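Local atomic coordinates of glucose-permease IIA component (Mycoplasma capricolum, PDB entry 2GPR), a protein that serves as the IIA component of the glucose phosphotransferase system, receiving a phosphoryl group from HPr on a histidine and passing it to the IIB domain during sugar uptake. Residues I18-L21 with D22-E25; E100-A103 with G104-L107; T129-G132 with G133-L136. One frame throughout, in Å; residues are numbered along the deposited sequence.

Contact 1: residues I18-L21 with D22-E25; sequences IITL and DEVE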
# COMPACT_ATOMS: atom_id res chain seq x y z
N ILE A 18 7.09 -7.25 5.73
CA ILE A 18 7.26 -6.86 4.37
C ILE A 18 7.84 -8.09 3.68
O ILE A 18 8.70 -8.76 4.23
CB ILE A 18 8.16 -5.63 4.22
CG1 ILE A 18 7.52 -4.45 4.98
CG2 ILE A 18 8.38 -5.29 2.74
CD1 ILE A 18 6.11 -4.08 4.47
N ILE A 19 7.25 -8.48 2.56
CA ILE A 19 7.67 -9.62 1.78
C ILE A 19 7.83 -9.04 0.39
O ILE A 19 7.49 -7.87 0.21
CB ILE A 19 6.61 -10.74 1.81
CG1 ILE A 19 5.32 -10.31 1.07
CG2 ILE A 19 6.20 -11.07 3.23
CD1 ILE A 19 4.08 -10.92 1.70
N THR A 20 8.31 -9.82 -0.59
CA THR A 20 8.51 -9.35 -1.96
C THR A 20 7.31 -9.60 -2.81
O THR A 20 6.40 -10.33 -2.39
CB THR A 20 9.78 -9.94 -2.63
OG1 THR A 20 9.74 -11.37 -2.64
CG2 THR A 20 11.06 -9.47 -1.94
N LEU A 21 7.31 -9.00 -4.00
CA LEU A 21 6.21 -9.16 -4.91
C LEU A 21 6.23 -10.57 -5.47
O LEU A 21 5.22 -11.16 -5.91
CB LEU A 21 6.25 -8.15 -6.07
CG LEU A 21 5.79 -6.74 -5.71
CD1 LEU A 21 5.82 -5.88 -6.97
CD2 LEU A 21 4.37 -6.72 -5.09
N ASP A 22 7.37 -11.12 -5.47
CA ASP A 22 7.49 -12.44 -5.98
C ASP A 22 6.80 -13.40 -5.03
O ASP A 22 6.43 -14.52 -5.39
CB ASP A 22 8.96 -12.82 -6.26
CG ASP A 22 9.84 -11.60 -6.46
OD1 ASP A 22 9.60 -10.66 -5.60
OD2 ASP A 22 10.63 -11.52 -7.36
N GLU A 23 6.57 -12.96 -3.80
CA GLU A 23 5.89 -13.80 -2.86
C GLU A 23 4.38 -13.62 -2.90
O GLU A 23 3.67 -14.10 -2.01
CB GLU A 23 6.40 -13.60 -1.45
CG GLU A 23 7.83 -14.14 -1.27
CD GLU A 23 8.65 -13.35 -0.26
OE1 GLU A 23 8.17 -13.43 0.96
OE2 GLU A 23 9.64 -12.68 -0.56
N VAL A 24 3.90 -12.91 -3.94
CA VAL A 24 2.48 -12.64 -4.15
C VAL A 24 1.91 -13.52 -5.24
O VAL A 24 2.46 -13.61 -6.34
CB VAL A 24 2.28 -11.19 -4.51
CG1 VAL A 24 0.80 -10.92 -4.79
CG2 VAL A 24 2.83 -10.30 -3.41
N GLU A 25 0.81 -14.19 -4.92
CA GLU A 25 0.17 -15.16 -5.80
C GLU A 25 -0.82 -14.54 -6.78
O GLU A 25 -2.01 -14.80 -6.70
CB GLU A 25 -0.54 -16.22 -4.97
CG GLU A 25 -1.37 -15.56 -3.87
CD GLU A 25 -0.51 -15.22 -2.69
OE1 GLU A 25 0.18 -16.26 -2.28
OE2 GLU A 25 -0.37 -14.09 -2.25

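Contact 2: residues E100-A103 with G104-L107; sequences EVNA and GDKL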
# COMPACT_ATOMS: atom_id res chain seq x y z
N GLU A 100 -6.97 14.56 0.57
CA GLU A 100 -5.59 14.59 0.78
C GLU A 100 -5.33 13.87 2.14
O GLU A 100 -6.17 13.92 3.07
CB GLU A 100 -5.06 16.01 0.90
CG GLU A 100 -4.12 16.41 -0.24
CD GLU A 100 -3.15 17.53 0.15
OE1 GLU A 100 -2.10 17.26 0.84
OE2 GLU A 100 -3.40 18.74 -0.22
N VAL A 101 -4.28 13.04 2.20
CA VAL A 101 -3.99 12.31 3.41
C VAL A 101 -2.57 12.55 3.84
O VAL A 101 -1.74 12.93 3.04
CB VAL A 101 -4.20 10.82 3.27
CG1 VAL A 101 -5.68 10.46 3.39
CG2 VAL A 101 -3.61 10.32 1.94
N ASN A 102 -2.32 12.26 5.12
CA ASN A 102 -0.97 12.35 5.70
C ASN A 102 -0.47 10.95 6.01
O ASN A 102 -1.26 10.09 6.47
CB ASN A 102 -0.84 13.25 6.96
CG ASN A 102 -0.88 14.74 6.66
OD1 ASN A 102 -1.45 15.53 7.43
ND2 ASN A 102 -0.25 15.14 5.56
N ALA A 103 0.80 10.71 5.70
CA ALA A 103 1.35 9.40 5.91
C ALA A 103 1.15 8.99 7.33
O ALA A 103 1.38 9.76 8.24
CB ALA A 103 2.79 9.36 5.51
N GLY A 104 0.68 7.78 7.51
CA GLY A 104 0.32 7.30 8.83
C GLY A 104 -1.18 7.54 9.15
O GLY A 104 -1.68 7.11 10.18
N ASP A 105 -1.93 8.25 8.28
CA ASP A 105 -3.38 8.42 8.53
C ASP A 105 -4.05 7.09 8.27
O ASP A 105 -3.53 6.28 7.52
CB ASP A 105 -4.08 9.43 7.65
CG ASP A 105 -3.75 10.82 7.99
OD1 ASP A 105 -3.27 10.94 9.19
OD2 ASP A 105 -3.85 11.72 7.20
N LYS A 106 -5.18 6.85 8.91
CA LYS A 106 -5.83 5.61 8.73
C LYS A 106 -6.60 5.63 7.44
O LYS A 106 -7.29 6.61 7.17
CB LYS A 106 -6.72 5.31 9.90
CG LYS A 106 -7.09 3.85 9.95
CD LYS A 106 -7.77 3.45 11.25
CE LYS A 106 -8.64 4.54 11.82
NZ LYS A 106 -9.00 4.28 13.23
N LEU A 107 -6.55 4.57 6.63
CA LEU A 107 -7.36 4.62 5.44
C LEU A 107 -8.64 3.86 5.67
O LEU A 107 -9.76 4.37 5.49
CB LEU A 107 -6.62 4.11 4.22
CG LEU A 107 -5.34 4.89 4.03
CD1 LEU A 107 -4.49 4.27 2.95
CD2 LEU A 107 -5.67 6.36 3.73

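Contact 3: residues T129-G132 with G133-L136; sequences TNNG and GKTL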
# COMPACT_ATOMS: atom_id res chain seq x y z
N THR A 129 2.80 2.92 -8.98
CA THR A 129 2.17 2.93 -10.26
C THR A 129 2.78 4.02 -11.15
O THR A 129 2.61 4.05 -12.35
CB THR A 129 0.65 2.98 -10.13
OG1 THR A 129 0.12 1.69 -10.50
CG2 THR A 129 0.05 4.14 -10.98
N ASN A 130 3.55 4.89 -10.53
CA ASN A 130 4.20 5.93 -11.23
C ASN A 130 5.33 6.54 -10.40
O ASN A 130 5.13 7.02 -9.30
CB ASN A 130 3.18 6.92 -11.74
CG ASN A 130 3.81 8.18 -12.28
OD1 ASN A 130 3.18 9.26 -12.31
ND2 ASN A 130 5.05 8.08 -12.70
N ASN A 131 6.52 6.59 -10.96
CA ASN A 131 7.66 7.15 -10.24
C ASN A 131 8.49 8.21 -10.93
O ASN A 131 8.39 9.38 -10.63
CB ASN A 131 8.59 6.06 -9.69
CG ASN A 131 9.03 5.07 -10.75
OD1 ASN A 131 9.04 5.33 -11.96
ND2 ASN A 131 9.34 3.89 -10.30
N GLY A 132 9.42 7.78 -11.78
CA GLY A 132 10.39 8.68 -12.40
C GLY A 132 11.73 8.48 -11.68
O GLY A 132 12.75 8.10 -12.29
N GLY A 133 11.65 8.67 -10.34
CA GLY A 133 12.73 8.47 -9.40
C GLY A 133 12.72 7.02 -9.10
O GLY A 133 12.97 6.60 -8.01
N LYS A 134 12.35 6.27 -10.11
CA LYS A 134 12.14 4.84 -10.10
C LYS A 134 13.16 3.99 -9.41
O LYS A 134 13.35 2.79 -9.81
CB LYS A 134 11.85 4.27 -11.47
CG LYS A 134 13.09 4.04 -12.28
CD LYS A 134 12.87 4.38 -13.75
CE LYS A 134 12.41 5.82 -13.94
NZ LYS A 134 11.01 6.07 -13.58
N THR A 135 13.80 4.52 -8.37
CA THR A 135 14.68 3.66 -7.64
C THR A 135 14.25 3.47 -6.23
O THR A 135 14.05 4.45 -5.52
CB THR A 135 16.20 3.96 -7.79
OG1 THR A 135 16.66 4.80 -6.75
CG2 THR A 135 16.44 4.62 -9.15
N LEU A 136 14.12 2.21 -5.82
CA LEU A 136 13.91 1.93 -4.43
C LEU A 136 15.30 1.67 -3.86
O LEU A 136 15.66 0.49 -3.89
CB LEU A 136 13.09 0.64 -4.27
CG LEU A 136 11.58 0.78 -4.52
CD1 LEU A 136 10.86 1.11 -3.21
CD2 LEU A 136 11.37 1.89 -5.55

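Contact 1: residues I18-L21 with D22-E25
The carboxylate of Glu23 turns one face to Ile19 and Thr20. Thr20 N meets Glu23 OE2 at 3.2 Å from well above the carboxylate plane, 75° out of it, while Ile19 CB comes to 3.2 Å from Glu23 OE1 over the same face. Thr20 OG1 donates to Glu23 OE2 from that side too, but more obliquely; at 2.5 Å the bond is very short and its exact length doubtful. The Asp22 carboxylate approaches the hydroxyl aslant, with Asp22 OD1 3.0 Å from Thr20 OG1, and forms its salt bridge outside the turn, with Arg32, which probably offsets the charge gathered beside the hydroxyl. Thr20 OG1 sits between its own N and carbonyl carbon (chi1 57°), close enough to the amide for one carboxylate oxygen to take both groups. Glu23 reaches that spot through a bend at chi2.

The backbone returns the grip: Glu23 N bonds to Thr20 O at 3.0 Å, and Val24 N to Leu21 O at 2.9 Å, giving two overlapping turns in succession. On the apolar side Leu21 CD2 lies 4.2 Å from Val24 CG2.

This turn takes the chain out of strand 16-19 towards helix 27-30. Ile19 pairs through its backbone with Ala39 of strand 36-42, Val24 packs on the same Ala39, and Lys123 holds Glu23 O.

Contact 2: residues E100-A103 with G104-L107
Two polar bonds tie Asn102 to Asp105, one through the backbone and one through a carboxylate. Asp105 N gives its hydrogen to Asn102 O at 2.7 Å, tilted 22° from the carbonyl plane. In return, Asp105 OD2 takes the hydrogen of Asn102 N at 2.6 Å, met from above the carboxylate plane. Asp105 CG lies anti to its carbonyl carbon (chi1 -73°), which swings the carboxylate back across the turn. Asp105 OD2 also stands 3.1 Å from Asn102 O, two acceptors side by side, a closeness that the pair of N-H donors probably makes tolerable.

The four residues from Asn102 to Asp105 form a type II beta turn with Gly104 in its third place, at the positive phi (93°) that suits glycine. The turn carries the chain from strand 100-101, an outermost strand of the seven-stranded antiparallel sheet, into strand 106-110 of the three-stranded one. Ser52 OG accepts from Ala103 N.

Apolar contact is made by the flanking residues, where Val101 CG1 touches Leu107 CD2 at 4.1 Å and the two side chains cross at about a right angle. Strand 64-68 meets both, Ile67 against Val101 and Phe65 against Leu107.

Contact 3: residues T129-G132 with G133-L136
A glycine-rich surface loop follows strand 124-130, and its bend is bridged by the side chains of Asn131 and Lys134. Lys134 NZ donates to Asn131 OD1 at 2.7 Å, from above the carbonyl plane, 48° out of it. The lysine chain bends at chi2, chi3 and chi4, curling its amine back over Gly132 instead of extending outwards, and the two side chains cross at about a right angle. Lys134 NZ also comes within 3.0 Å of Gly132 O.

Asn131 CG stands between its own N and carbonyl carbon (chi1 53°), which brings the amide oxygen round to the following peptide. Gly132 N points at that same Asn131 OD1, but the 2.5 Å separation is very short and its value doubtful. Along the backbone, Gly133 N makes a weak bond to Asn131 O at 3.3 Å. It spans Gly132, whose phi of 104° is readily taken up by glycine, and the bend resembles a gamma turn. Beyond the bend, Leu136 rests on Ala151 and Leu153 of strand 149-153, and Leu153 also touches Asn131.

The amide oxygen of Asn131 thus holds the charged amine of Lys134, with the Gly132 N-H a probable second donor whose distance is uncertain. The nearby positive charge would be expected to polarise the Asn131 carbonyl, and the pair closes the loop at the exposed surface.

Each of the three turns is reached from a strand of the same seven-stranded antiparallel sheet, yet none touches another. Contact 1 and contact 2 leave its two outermost strands, 16-19 and 100-101, and lie on opposite sides of the chain's centre with their centres about 24 Å apart. Contact 3 follows strand 124-130; its centre is about 18 Å from that of contact 1 and about 20 Å from that of contact 2. His78, probably the residue phosphorylated in the cycle, lies closest to contact 1: its side chain is about 8 Å from that of Val24 and about 10 Å from that of Leu107 in contact 2. Contact 3 lies away from His63 and His78.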